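Local coordinates for phosphate binding protein (Planctomyces limnophilus, PDB 4JWO) that probably binds phosphate as the substrate-binding component of a system that transports it across the cytoplasmic membrane, at residues F241-A244 with Y245-N249; S222-N225 with I226-Q229; D313-V316 with E317-K320; V146-N149 with P150-F154. All blocks are in the same frame, centred on the assembly; numbering follows the deposited sequence.

Contact 1 of 4, residues F241-A244 with Y245-N249. With FMT (formic acid), chain E; SO4 (sulfate ion), chain D.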
ATOM      1  N   PHE A 241      10.394  -2.915  -3.773  1.00 13.57           N
ATOM      2  CA  PHE A 241      10.232  -2.473  -2.389  1.00 13.45           C
ATOM      3  C   PHE A 241       9.564  -1.108  -2.390  1.00 18.73           C
ATOM      4  O   PHE A 241       9.316  -0.535  -3.445  1.00 16.05           O
ATOM      5  CB  PHE A 241      11.552  -2.489  -1.572  1.00 14.90           C
ATOM      6  CG  PHE A 241      12.778  -2.001  -2.323  1.00 16.27           C
ATOM      7  CD1 PHE A 241      12.947  -0.657  -2.632  1.00 15.71           C
ATOM      8  CD2 PHE A 241      13.771  -2.892  -2.687  1.00 15.10           C
ATOM      9  CE1 PHE A 241      14.096  -0.213  -3.317  1.00 17.26           C
ATOM     10  CE2 PHE A 241      14.919  -2.457  -3.350  1.00 17.19           C
ATOM     11  CZ  PHE A 241      15.073  -1.122  -3.673  1.00 15.64           C
ATOM     12  N   GLY A 242       9.257  -0.592  -1.208  1.00 15.12           N
ATOM     13  CA  GLY A 242       8.542   0.663  -1.103  1.00 15.87           C
ATOM     14  C   GLY A 242       9.351   1.823  -1.635  1.00 14.79           C
ATOM     15  O   GLY A 242      10.582   1.831  -1.573  1.00 16.53           O
ATOM     16  N   TYR A 243       8.645   2.823  -2.143  1.00 15.99           N
ATOM     17  CA  TYR A 243       9.262   3.976  -2.786  1.00 16.72           C
ATOM     18  C   TYR A 243      10.289   4.689  -1.899  1.00 16.95           C
ATOM     19  O   TYR A 243      11.318   5.174  -2.393  1.00 16.92           O
ATOM     20  CB  TYR A 243       8.176   4.950  -3.260  1.00 18.65           C
ATOM     21  CG  TYR A 243       8.738   6.238  -3.792  1.00 17.01           C
ATOM     22  CD1 TYR A 243       9.198   6.331  -5.098  1.00 20.17           C
ATOM     23  CD2 TYR A 243       8.838   7.364  -2.975  1.00 20.08           C
ATOM     24  CE1 TYR A 243       9.735   7.520  -5.579  1.00 21.76           C
ATOM     25  CE2 TYR A 243       9.371   8.546  -3.452  1.00 21.25           C
ATOM     26  CZ  TYR A 243       9.814   8.614  -4.748  1.00 24.14           C
ATOM     27  OH  TYR A 243      10.354   9.794  -5.215  1.00 26.31           O
ATOM     28  N   ALA A 244      10.019   4.756  -0.596  1.00 17.60           N
ATOM     29  CA  ALA A 244      10.903   5.482   0.317  1.00 17.51           C
ATOM     30  C   ALA A 244      12.307   4.918   0.269  1.00 21.63           C
ATOM     31  O   ALA A 244      13.283   5.660   0.337  1.00 20.09           O
ATOM     32  CB  ALA A 244      10.357   5.455   1.747  1.00 21.96           C
ATOM     33  N   TYR A 245      12.417   3.600   0.127  1.00 17.44           N
ATOM     34  CA  TYR A 245      13.730   2.974   0.078  1.00 15.15           C
ATOM     35  C   TYR A 245      14.426   3.187  -1.267  1.00 20.82           C
ATOM     36  O   TYR A 245      15.646   3.218  -1.331  1.00 20.73           O
ATOM     37  CB  TYR A 245      13.629   1.485   0.465  1.00 17.76           C
ATOM     38  CG  TYR A 245      13.424   1.282   1.956  1.00 19.91           C
ATOM     39  CD1 TYR A 245      14.510   1.270   2.822  1.00 23.18           C
ATOM     40  CD2 TYR A 245      12.152   1.107   2.495  1.00 24.16           C
ATOM     41  CE1 TYR A 245      14.340   1.089   4.191  1.00 27.33           C
ATOM     42  CE2 TYR A 245      11.975   0.921   3.868  1.00 20.82           C
ATOM     43  CZ  TYR A 245      13.076   0.917   4.705  1.00 29.92           C
ATOM     44  OH  TYR A 245      12.923   0.735   6.066  1.00 31.23           O
ATOM     45  N   PHE A 246      13.663   3.375  -2.340  1.00 18.02           N
ATOM     46  CA  PHE A 246      14.290   3.806  -3.583  1.00 17.39           C
ATOM     47  C   PHE A 246      14.781   5.247  -3.460  1.00 19.33           C
ATOM     48  O   PHE A 246      15.931   5.555  -3.803  1.00 18.49           O
ATOM     49  CB  PHE A 246      13.354   3.702  -4.799  1.00 16.48           C
ATOM     50  CG  PHE A 246      13.854   4.486  -5.987  1.00 15.11           C
ATOM     51  CD1 PHE A 246      14.943   4.032  -6.731  1.00 15.92           C
ATOM     52  CD2 PHE A 246      13.283   5.711  -6.325  1.00 19.94           C
ATOM     53  CE1 PHE A 246      15.436   4.774  -7.798  1.00 23.10           C
ATOM     54  CE2 PHE A 246      13.782   6.454  -7.389  1.00 23.37           C
ATOM     55  CZ  PHE A 246      14.850   5.986  -8.125  1.00 26.80           C
ATOM     56  N   ALA A 247      13.903   6.126  -2.981  1.00 18.88           N
ATOM     57  CA  ALA A 247      14.173   7.561  -2.999  1.00 17.91           C
ATOM     58  C   ALA A 247      15.447   7.904  -2.255  1.00 21.66           C
ATOM     59  O   ALA A 247      16.228   8.754  -2.689  1.00 26.12           O
ATOM     60  CB  ALA A 247      12.991   8.339  -2.420  1.00 20.30           C
ATOM     61  N   GLU A 248      15.687   7.218  -1.147  1.00 21.50           N
ATOM     62  CA  GLU A 248      16.836   7.566  -0.321  1.00 24.61           C
ATOM     63  C   GLU A 248      18.113   6.918  -0.838  1.00 23.13           C
ATOM     64  O   GLU A 248      19.206   7.213  -0.355  1.00 27.48           O
ATOM     65  CB  GLU A 248      16.589   7.158   1.123  1.00 27.94           C
ATOM     66  CG  GLU A 248      16.540   5.675   1.295  1.00 26.82           C
ATOM     67  CD  GLU A 248      16.177   5.254   2.701  1.00 48.67           C
ATOM     68  OE1 GLU A 248      16.586   4.145   3.104  1.00 42.81           O
ATOM     69  OE2 GLU A 248      15.475   6.021   3.394  1.00 56.35           O
ATOM     70  N   ASN A 249      17.968   6.045  -1.832  1.00 20.79           N
ATOM     71  CA  ASN A 249      19.107   5.382  -2.452  1.00 21.19           C
ATOM     72  C   ASN A 249      19.160   5.620  -3.958  1.00 24.01           C
ATOM     73  O   ASN A 249      19.741   4.828  -4.695  1.00 23.86           O
ATOM     74  CB  ASN A 249      19.044   3.880  -2.173  1.00 25.16           C
ATOM     75  CG  ASN A 249      19.271   3.553  -0.716  1.00 25.43           C
ATOM     76  OD1 ASN A 249      20.382   3.702  -0.201  1.00 28.87           O
ATOM     77  ND2 ASN A 249      18.221   3.095  -0.039  1.00 22.09           N
TER
HETATM   78  C   FMT E 404      10.893  11.729  -2.858  1.00 57.47           C
HETATM   79  O1  FMT E 404      11.626  11.637  -3.844  1.00 56.02           O
HETATM   80  O2  FMT E 404      11.223  11.423  -1.713  1.00 61.90           O
HETATM   81  S   SO4 D 403      15.109   2.570   8.143  1.00 33.30           S
HETATM   82  O1  SO4 D 403      16.228   2.727   9.079  1.00 41.24           O
HETATM   83  O2  SO4 D 403      15.065   3.723   7.246  1.00 34.34           O
HETATM   84  O3  SO4 D 403      15.292   1.365   7.328  1.00 29.85           O
HETATM   85  O4  SO4 D 403      13.878   2.474   8.931  1.00 30.04           O
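The ring of Phe241 and the side chain of Tyr245 cross obliquely, CD1 of Phe241 lying 3.8 Å from CB of Tyr245. One atom further round the same ring, CE1 of Phe241 has the backbone N of Phe246 at its edge, 3.7 Å away and near the ring plane. The CG of Phe241 sits between its own N and carbonyl carbon (chi1 41°), a torsion that turns the ring along the chain to the first turn of the helix. The chain passes here from strand 237-242 straight into helix 243-247, a beta-to-alpha junction in the PBP fold, with Gly242 as N-cap residue: its O accepts from Tyr245 N, which stands above the carbonyl plane. A straighter bond follows, from Ala247 N to Tyr243 O at 2.8 Å. The rings of Tyr243 and Phe246 also meet obliquely, CE1 of Tyr243 coming to the edge of the Phe246 ring, while CE2 of Tyr243 is 3.8 Å from Ala247 CB. Both tyrosine hydroxyls donate to small bound groups, probably from the crystallisation liquor: Tyr243 OH to O1 of a formic acid at 2.6 Å, and Tyr245 OH to sulfate O3 at 2.8 Å, in the plane of its ring.

Contact 2 of 4, residues S222-N225 with I226-Q229. With SO4 (sulfate ion), chain C.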
ATOM      1  N   SER A 222      13.044  -8.989   4.942  1.00 17.78           N
ATOM      2  CA  SER A 222      12.223  -7.986   5.594  1.00 17.74           C
ATOM      3  C   SER A 222      12.924  -6.653   5.672  1.00 19.01           C
ATOM      4  O   SER A 222      12.286  -5.623   5.865  1.00 20.03           O
ATOM      5  CB  SER A 222      11.845  -8.425   7.004  1.00 18.39           C
ATOM      6  OG  SER A 222      12.994  -8.584   7.827  1.00 21.67           O
ATOM      7  N   ASN A 223      14.247  -6.684   5.532  1.00 18.15           N
ATOM      8  CA  ASN A 223      15.053  -5.477   5.644  1.00 17.34           C
ATOM      9  C   ASN A 223      15.299  -4.927   4.250  1.00 15.73           C
ATOM     10  O   ASN A 223      16.075  -5.486   3.489  1.00 16.95           O
ATOM     11  CB  ASN A 223      16.372  -5.816   6.332  1.00 16.21           C
ATOM     12  CG  ASN A 223      17.229  -4.596   6.598  1.00 16.46           C
ATOM     13  OD1 ASN A 223      17.052  -3.559   5.956  1.00 17.88           O
ATOM     14  ND2 ASN A 223      18.171  -4.716   7.535  1.00 18.25           N
ATOM     15  N   ASP A 224      14.618  -3.841   3.909  1.00 17.91           N
ATOM     16  CA  ASP A 224      14.695  -3.309   2.552  1.00 18.38           C
ATOM     17  C   ASP A 224      16.098  -2.791   2.247  1.00 15.65           C
ATOM     18  O   ASP A 224      16.487  -2.678   1.085  1.00 18.20           O
ATOM     19  CB  ASP A 224      13.649  -2.209   2.329  1.00 16.67           C
ATOM     20  CG  ASP A 224      12.239  -2.756   2.161  1.00 18.48           C
ATOM     21  OD1 ASP A 224      12.067  -3.979   2.009  1.00 23.28           O
ATOM     22  OD2 ASP A 224      11.301  -1.930   2.134  1.00 26.23           O
ATOM     23  N   ASN A 225      16.872  -2.490   3.285  1.00 16.88           N
ATOM     24  CA  ASN A 225      18.237  -2.023   3.063  1.00 17.10           C
ATOM     25  C   ASN A 225      19.116  -3.141   2.518  1.00 20.46           C
ATOM     26  O   ASN A 225      20.068  -2.888   1.775  1.00 20.59           O
ATOM     27  CB  ASN A 225      18.858  -1.488   4.357  1.00 19.85           C
ATOM     28  CG  ASN A 225      18.007  -0.432   5.024  1.00 24.04           C
ATOM     29  OD1 ASN A 225      17.488  -0.638   6.131  1.00 29.91           O
ATOM     30  ND2 ASN A 225      17.863   0.706   4.366  1.00 19.45           N
ATOM     31  N   ILE A 226      18.809  -4.374   2.914  1.00 17.56           N
ATOM     32  CA  ILE A 226      19.501  -5.549   2.392  1.00 15.89           C
ATOM     33  C   ILE A 226      19.121  -5.787   0.930  1.00 17.85           C
ATOM     34  O   ILE A 226      19.972  -6.154   0.115  1.00 19.71           O
ATOM     35  CB  ILE A 226      19.209  -6.797   3.271  1.00 17.25           C
ATOM     36  CG1 ILE A 226      19.881  -6.614   4.632  1.00 19.70           C
ATOM     37  CG2 ILE A 226      19.688  -8.083   2.588  1.00 21.80           C
ATOM     38  CD1 ILE A 226      19.640  -7.753   5.592  1.00 18.73           C
ATOM     39  N   LEU A 227      17.849  -5.582   0.596  1.00 16.73           N
ATOM     40  CA  LEU A 227      17.413  -5.705  -0.799  1.00 14.77           C
ATOM     41  C   LEU A 227      18.093  -4.659  -1.682  1.00 16.89           C
ATOM     42  O   LEU A 227      18.526  -4.972  -2.795  1.00 16.06           O
ATOM     43  CB  LEU A 227      15.894  -5.581  -0.916  1.00 15.17           C
ATOM     44  CG  LEU A 227      15.072  -6.588  -0.112  1.00 15.68           C
ATOM     45  CD1 LEU A 227      13.590  -6.306  -0.346  1.00 16.55           C
ATOM     46  CD2 LEU A 227      15.425  -8.028  -0.514  1.00 16.24           C
ATOM     47  N   VAL A 228      18.173  -3.422  -1.195  1.00 17.07           N
ATOM     48  CA  VAL A 228      18.885  -2.363  -1.914  1.00 16.34           C
ATOM     49  C   VAL A 228      20.302  -2.806  -2.236  1.00 16.34           C
ATOM     50  O   VAL A 228      20.741  -2.699  -3.386  1.00 19.05           O
ATOM     51  CB  VAL A 228      18.907  -1.034  -1.103  1.00 14.65           C
ATOM     52  CG1 VAL A 228      19.893  -0.028  -1.700  1.00 20.44           C
ATOM     53  CG2 VAL A 228      17.506  -0.443  -1.029  1.00 18.10           C
ATOM     54  N   GLN A 229      21.025  -3.312  -1.232  1.00 16.85           N
ATOM     55  CA  GLN A 229      22.408  -3.735  -1.420  1.00 18.82           C
ATOM     56  C   GLN A 229      22.498  -4.889  -2.417  1.00 17.00           C
ATOM     57  O   GLN A 229      23.439  -4.974  -3.199  1.00 19.91           O
ATOM     58  CB  GLN A 229      23.045  -4.134  -0.079  1.00 21.01           C
ATOM     59  CG  GLN A 229      24.537  -4.383  -0.157  1.00 21.17           C
ATOM     60  CD  GLN A 229      25.309  -3.122  -0.491  1.00 23.96           C
ATOM     61  OE1 GLN A 229      24.987  -2.032  -0.007  1.00 29.96           O
ATOM     62  NE2 GLN A 229      26.328  -3.262  -1.329  1.00 32.29           N
TER
HETATM   63  S   SO4 C 402      13.822 -12.101   7.439  1.00 37.30           S
HETATM   64  O1  SO4 C 402      15.146 -12.723   7.426  1.00 36.16           O
HETATM   65  O2  SO4 C 402      13.559 -11.444   6.167  1.00 25.36           O
HETATM   66  O3  SO4 C 402      12.822 -13.155   7.635  1.00 48.94           O
HETATM   67  O4  SO4 C 402      13.689 -11.116   8.520  1.00 26.92           O
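Asn223 O receives the amides of both Ile226 and Leu227, two weak bonds at 3.0 Å and 3.4 Å, as the chain winds into the first turn of helix 224-233. Regular helical bonding then takes over, Val228 N reaching Asp224 O at 2.9 Å with an N-H...O angle of 165°. Asn223 is the N-cap: its OD1 accepts from Asn225 N at 2.9 Å, the donor tilted 29° from the amide carbonyl plane. With CG anti to N (chi1 -175°), the amide is swung forward beside the opening turn, where a side-chain oxygen can serve an amide that has no preceding helical carbonyl. The apolar part of Ile226 crosses this cap at about a right angle, CG1 and CD1 of Ile226 each 3.9 Å from ND2 of Asn223. A leucine in place of Asn223 would probably leave Asn225 N without its capping acceptor and the first turn less firmly fixed. On the flank facing strand 237-242, Asp224, Leu227 and Val228 all touch Phe241. Just before the cap, Ser222 holds a sulfate, probably from the crystallisation liquor, through its N and its hydroxyl. Within the first turn, OD1 of Asp224 lies 3.6 Å from the methyl CD1 of Leu227, the two side chains set at a slant.

Contact 3 of 4, residues D313-V316 with E317-K320. With SO4 (sulfate ion), chain D.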
ATOM      1  N   ASP A 313      -0.157  12.717   9.606  1.00 31.62           N
ATOM      2  CA  ASP A 313       0.656  12.746   8.393  1.00 27.24           C
ATOM      3  C   ASP A 313       2.101  12.381   8.706  1.00 30.34           C
ATOM      4  O   ASP A 313       2.757  11.697   7.925  1.00 29.08           O
ATOM      5  CB  ASP A 313       0.612  14.127   7.736  1.00 35.40           C
ATOM      6  CG  ASP A 313      -0.775  14.512   7.268  1.00 33.15           C
ATOM      7  OD1 ASP A 313      -1.593  13.611   6.978  1.00 33.78           O
ATOM      8  OD2 ASP A 313      -1.044  15.728   7.187  1.00 40.28           O
ATOM      9  N   GLN A 314       2.596  12.845   9.849  1.00 31.76           N
ATOM     10  CA  GLN A 314       3.963  12.540  10.258  1.00 30.27           C
ATOM     11  C   GLN A 314       4.145  11.050  10.521  1.00 33.42           C
ATOM     12  O   GLN A 314       5.167  10.471  10.162  1.00 31.94           O
ATOM     13  CB  GLN A 314       4.369  13.365  11.485  1.00 38.19           C
ATOM     14  CG  GLN A 314       4.806  14.778  11.149  1.00 43.86           C
ATOM     15  CD  GLN A 314       4.886  15.681  12.365  1.00 58.17           C
ATOM     16  OE1 GLN A 314       4.777  15.225  13.506  1.00 65.68           O
ATOM     17  NE2 GLN A 314       5.072  16.976  12.125  1.00 59.38           N
ATOM     18  N   LEU A 315       3.147  10.434  11.147  1.00 30.93           N
ATOM     19  CA  LEU A 315       3.188   8.999  11.413  1.00 30.76           C
ATOM     20  C   LEU A 315       3.123   8.219  10.098  1.00 28.58           C
ATOM     21  O   LEU A 315       3.796   7.202   9.936  1.00 29.75           O
ATOM     22  CB  LEU A 315       2.049   8.583  12.353  1.00 28.60           C
ATOM     23  CG  LEU A 315       2.310   8.799  13.848  1.00 36.77           C
ATOM     24  CD1 LEU A 315       1.087   8.418  14.669  1.00 44.28           C
ATOM     25  CD2 LEU A 315       3.525   8.006  14.306  1.00 43.16           C
ATOM     26  N   VAL A 316       2.318   8.711   9.164  1.00 24.26           N
ATOM     27  CA  VAL A 316       2.210   8.094   7.845  1.00 22.10           C
ATOM     28  C   VAL A 316       3.585   8.043   7.174  1.00 25.63           C
ATOM     29  O   VAL A 316       3.991   7.009   6.637  1.00 22.92           O
ATOM     30  CB  VAL A 316       1.173   8.830   6.981  1.00 20.82           C
ATOM     31  CG1 VAL A 316       1.400   8.568   5.501  1.00 22.36           C
ATOM     32  CG2 VAL A 316      -0.233   8.422   7.408  1.00 23.00           C
ATOM     33  N   GLU A 317       4.323   9.145   7.248  1.00 22.64           N
ATOM     34  CA  GLU A 317       5.672   9.182   6.683  1.00 24.86           C
ATOM     35  C   GLU A 317       6.633   8.316   7.493  1.00 26.83           C
ATOM     36  O   GLU A 317       7.565   7.729   6.952  1.00 28.35           O
ATOM     37  CB  GLU A 317       6.179  10.622   6.594  1.00 26.76           C
ATOM     38  CG  GLU A 317       5.321  11.505   5.702  1.00 28.37           C
ATOM     39  CD  GLU A 317       5.830  12.929   5.619  1.00 41.20           C
ATOM     40  OE1 GLU A 317       6.229  13.485   6.667  1.00 49.84           O
ATOM     41  OE2 GLU A 317       5.838  13.488   4.502  1.00 39.75           O
ATOM     42  N   GLU A 318       6.404   8.236   8.797  1.00 27.82           N
ATOM     43  CA  GLU A 318       7.284   7.465   9.665  1.00 28.49           C
ATOM     44  C   GLU A 318       7.276   5.978   9.316  1.00 27.49           C
ATOM     45  O   GLU A 318       8.291   5.293   9.465  1.00 30.19           O
ATOM     46  CB  GLU A 318       6.888   7.667  11.130  1.00 34.24           C
ATOM     47  CG  GLU A 318       8.025   7.635  12.113  1.00 51.67           C
ATOM     48  CD  GLU A 318       7.609   8.199  13.456  1.00 64.63           C
ATOM     49  OE1 GLU A 318       7.273   7.403  14.360  1.00 66.43           O
ATOM     50  OE2 GLU A 318       7.607   9.441  13.601  1.00 69.50           O
ATOM     51  N   VAL A 319       6.132   5.477   8.858  1.00 26.49           N
ATOM     52  CA  VAL A 319       6.047   4.073   8.461  1.00 30.23           C
ATOM     53  C   VAL A 319       6.307   3.923   6.962  1.00 26.46           C
ATOM     54  O   VAL A 319       5.975   2.901   6.365  1.00 29.29           O
ATOM     55  CB  VAL A 319       4.704   3.427   8.854  1.00 28.24           C
ATOM     56  CG1 VAL A 319       4.524   3.454  10.379  1.00 30.91           C
ATOM     57  CG2 VAL A 319       3.548   4.130   8.148  1.00 31.19           C
ATOM     58  N   LYS A 320       6.883   4.975   6.373  1.00 24.54           N
ATOM     59  CA  LYS A 320       7.470   4.952   5.026  1.00 21.56           C
ATOM     60  C   LYS A 320       6.464   5.113   3.887  1.00 19.89           C
ATOM     61  O   LYS A 320       6.770   4.793   2.731  1.00 20.47           O
ATOM     62  CB  LYS A 320       8.352   3.713   4.810  1.00 21.64           C
ATOM     63  CG  LYS A 320       9.471   3.537   5.845  1.00 26.60           C
ATOM     64  CD  LYS A 320      10.550   4.595   5.719  1.00 27.93           C
ATOM     65  CE  LYS A 320      11.767   4.199   6.541  1.00 34.00           C
ATOM     66  NZ  LYS A 320      12.920   5.119   6.321  1.00 41.68           N
TER
HETATM   67  S   SO4 D 403      15.109   2.570   8.143  1.00 33.30           S
HETATM   68  O1  SO4 D 403      16.228   2.727   9.079  1.00 41.24           O
HETATM   69  O2  SO4 D 403      15.065   3.723   7.246  1.00 34.34           O
HETATM   70  O3  SO4 D 403      15.292   1.365   7.328  1.00 29.85           O
HETATM   71  O4  SO4 D 403      13.878   2.474   8.931  1.00 30.04           O
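The methyl CG2 of Val319 rests 3.3 Å from Val316 O where helix 310-318 ends. That methyl stands between its own N and carbonyl carbon (chi1 -62° for CG1), which turns it back over the last carbonyls of the helix. Val319 N bonds to Leu315 O at 3.1 Å and more weakly to Val316 O. The chain then closes in a Schellman motif: Lys320, with positive phi as the C-prime residue, gives its N to Glu317 O at 2.9 Å, and Tyr321 N turns back to Val316 O. The other flank is looser and faces solvent. Glu317 runs extended over the backbone, its CG 3.4 Å from Asp313 O, while Glu318 leans obliquely across Leu315 so that OE1 of Glu318 comes 3.8 Å from the methyl CD2 of Leu315. Lys320 reaches away from the helix, and its NZ donates to O2 of a sulfate, probably from the crystallisation liquor, at 2.7 Å; the lysine also makes a cation-pi contact with Tyr245 and a long, weak ion pair with Glu248. Leu315 and Val319 pack on helix 72-85, touching Val78, Glu81 and Ala77, whereas Val316 meets Tyr321 in the loop that follows, so the end of helix 310-318 touches both that helix and the loop.

Contact 4 of 4, residues V146-N149 with P150-F154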
ATOM      1  N   VAL A 146       9.916  -0.777  -8.696  1.00 13.75           N
ATOM      2  CA  VAL A 146      10.707  -1.866  -9.245  1.00 11.52           C
ATOM      3  C   VAL A 146      12.058  -1.280  -9.617  1.00 13.81           C
ATOM      4  O   VAL A 146      12.133  -0.225 -10.256  1.00 14.42           O
ATOM      5  CB  VAL A 146      10.036  -2.439 -10.491  1.00 12.84           C
ATOM      6  CG1 VAL A 146      10.923  -3.479 -11.150  1.00 17.07           C
ATOM      7  CG2 VAL A 146       8.684  -3.035 -10.105  1.00 15.30           C
ATOM      8  N   VAL A 147      13.131  -1.936  -9.188  1.00 13.37           N
ATOM      9  CA  VAL A 147      14.467  -1.413  -9.416  1.00 12.32           C
ATOM     10  C   VAL A 147      15.355  -2.408 -10.140  1.00 15.19           C
ATOM     11  O   VAL A 147      15.205  -3.618 -10.001  1.00 14.71           O
ATOM     12  CB  VAL A 147      15.147  -1.001  -8.082  1.00 14.90           C
ATOM     13  CG1 VAL A 147      14.407   0.169  -7.449  1.00 16.16           C
ATOM     14  CG2 VAL A 147      15.200  -2.188  -7.107  1.00 16.89           C
ATOM     15  N   ILE A 148      16.262  -1.874 -10.942  1.00 13.22           N
ATOM     16  CA  ILE A 148      17.310  -2.649 -11.576  1.00 13.95           C
ATOM     17  C   ILE A 148      18.657  -2.025 -11.239  1.00 17.02           C
ATOM     18  O   ILE A 148      18.728  -0.931 -10.665  1.00 14.77           O
ATOM     19  CB  ILE A 148      17.095  -2.752 -13.100  1.00 14.21           C
ATOM     20  CG1 ILE A 148      16.913  -1.362 -13.715  1.00 14.01           C
ATOM     21  CG2 ILE A 148      15.881  -3.621 -13.390  1.00 15.69           C
ATOM     22  CD1 ILE A 148      16.712  -1.361 -15.249  1.00 15.05           C
ATOM     23  N   ASN A 149      19.737  -2.717 -11.572  1.00 14.47           N
ATOM     24  CA  ASN A 149      21.059  -2.179 -11.333  1.00 14.70           C
ATOM     25  C   ASN A 149      21.286  -1.058 -12.332  1.00 18.50           C
ATOM     26  O   ASN A 149      20.816  -1.149 -13.462  1.00 17.95           O
ATOM     27  CB  ASN A 149      22.092  -3.283 -11.532  1.00 17.52           C
ATOM     28  CG  ASN A 149      23.478  -2.842 -11.175  1.00 18.78           C
ATOM     29  OD1 ASN A 149      24.200  -2.279 -12.004  1.00 20.81           O
ATOM     30  ND2 ASN A 149      23.875  -3.098  -9.929  1.00 18.79           N
ATOM     31  N   PRO A 150      21.981   0.016 -11.926  1.00 17.89           N
ATOM     32  CA  PRO A 150      22.148   1.121 -12.878  1.00 19.07           C
ATOM     33  C   PRO A 150      22.862   0.722 -14.166  1.00 19.85           C
ATOM     34  O   PRO A 150      22.694   1.417 -15.172  1.00 20.79           O
ATOM     35  CB  PRO A 150      22.981   2.135 -12.085  1.00 23.50           C
ATOM     36  CG  PRO A 150      22.569   1.892 -10.668  1.00 21.81           C
ATOM     37  CD  PRO A 150      22.472   0.381 -10.584  1.00 19.98           C
ATOM     38  N   ALA A 151      23.639  -0.363 -14.143  1.00 19.34           N
ATOM     39  CA  ALA A 151      24.348  -0.820 -15.344  1.00 21.49           C
ATOM     40  C   ALA A 151      23.412  -1.473 -16.365  1.00 21.55           C
ATOM     41  O   ALA A 151      23.808  -1.723 -17.501  1.00 22.51           O
ATOM     42  CB  ALA A 151      25.467  -1.772 -14.981  1.00 24.31           C
ATOM     43  N   ASN A 152      22.179  -1.751 -15.956  1.00 17.32           N
ATOM     44  CA  ASN A 152      21.157  -2.312 -16.844  1.00 17.34           C
ATOM     45  C   ASN A 152      20.537  -1.190 -17.677  1.00 18.13           C
ATOM     46  O   ASN A 152      19.855  -0.323 -17.139  1.00 18.74           O
ATOM     47  CB  ASN A 152      20.080  -2.992 -15.982  1.00 16.55           C
ATOM     48  CG  ASN A 152      19.018  -3.717 -16.799  1.00 15.98           C
ATOM     49  OD1 ASN A 152      18.696  -3.327 -17.923  1.00 16.22           O
ATOM     50  ND2 ASN A 152      18.455  -4.776 -16.220  1.00 16.93           N
ATOM     51  N   THR A 153      20.771  -1.202 -18.989  1.00 19.59           N
ATOM     52  CA  THR A 153      20.210  -0.160 -19.844  1.00 19.48           C
ATOM     53  C   THR A 153      19.148  -0.687 -20.800  1.00 20.88           C
ATOM     54  O   THR A 153      18.650   0.057 -21.652  1.00 25.75           O
ATOM     55  CB  THR A 153      21.298   0.546 -20.663  1.00 24.61           C
ATOM     56  OG1 THR A 153      22.024  -0.436 -21.401  1.00 30.37           O
ATOM     57  CG2 THR A 153      22.250   1.314 -19.740  1.00 29.67           C
ATOM     58  N   PHE A 154      18.803  -1.963 -20.658  1.00 18.17           N
ATOM     59  CA  PHE A 154      17.839  -2.582 -21.561  1.00 17.76           C
ATOM     60  C   PHE A 154      16.448  -2.737 -20.952  1.00 15.38           C
ATOM     61  O   PHE A 154      15.458  -2.812 -21.686  1.00 17.44           O
ATOM     62  CB  PHE A 154      18.350  -3.942 -22.077  1.00 16.69           C
ATOM     63  CG  PHE A 154      18.594  -4.950 -20.988  1.00 14.75           C
ATOM     64  CD1 PHE A 154      17.565  -5.756 -20.526  1.00 17.40           C
ATOM     65  CD2 PHE A 154      19.847  -5.067 -20.403  1.00 17.08           C
ATOM     66  CE1 PHE A 154      17.780  -6.667 -19.507  1.00 17.62           C
ATOM     67  CE2 PHE A 154      20.071  -5.989 -19.391  1.00 15.11           C
ATOM     68  CZ  PHE A 154      19.035  -6.783 -18.941  1.00 14.80           C
TER
HETATM   69  O   HOH W   1      19.599  -5.124 -13.448  1.00 15.23           O
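Asn149 O accepts Asn152 N at 2.9 Å, closing a type I beta turn in which Pro150 and Ala151 occupy the corners and the donor stands above the carbonyl plane. A second bond reinforces it from the side chain: OD1 of Asn149 takes Ala151 N at 2.9 Å along a fairly straight path (162°). A chi1 of -174° places the Asn149 amide beside its own carbonyl carbon and across the Pro150 ring at about a right angle, Asn149 CG 3.4 Å from Pro150 CD, and ND2 of Asn149 donates to Val231 O. Losing the amide, as with an alanine here, would probably leave Ala151 N without that acceptor and Val231 O without its donor, making the turn less rigid. Asn152 continues the polar chain as an Asx turn, its OD1 accepting from Phe154 N at 3.1 Å and also from Ala155 N. The same OD1 lies 3.2 Å above the centre of one face of the Phe154 ring. ND2 of Asn152 donates to a water that also accepts from Asn149 N, bridging the two ends of the turn. The Ile148 side chain crosses that of Asn152 at about a right angle, Ile148 CD1 3.6 Å from Asn152 CG. The turn follows strand 134-148, flanked in the sheet by 237-242 and 254-259; Lys254 of the latter donates to Pro150 O and Asn152 O, and Trp176 and Trp183 meet Phe154 edge-to-face.

How the contacts relate
Along the chain the order is contact 4, contact 2, contact 1, contact 3. Contact 1 is the meeting point of the four: its centre lies about 10 Å from that of contact 2, 14 Å from contact 3 and 15 Å from contact 4, and it touches each. Phe241 bridges two of them, packing on Val228 of helix 224-233 and on Val147 of strand 134-148, the sheet neighbour of its own strand 237-242. Contacts 4, 2 and 1 thus belong to one sheet-and-helix body of the PBP fold, contacts 2 and 4 being linked through contact 1. Helix 310-318 packs instead on helix 72-85, and Lys320, just past its end, reaches across to Ala244, Tyr245 and Glu248. Contacts 3 and 4 are farthest apart, centres about 29 Å.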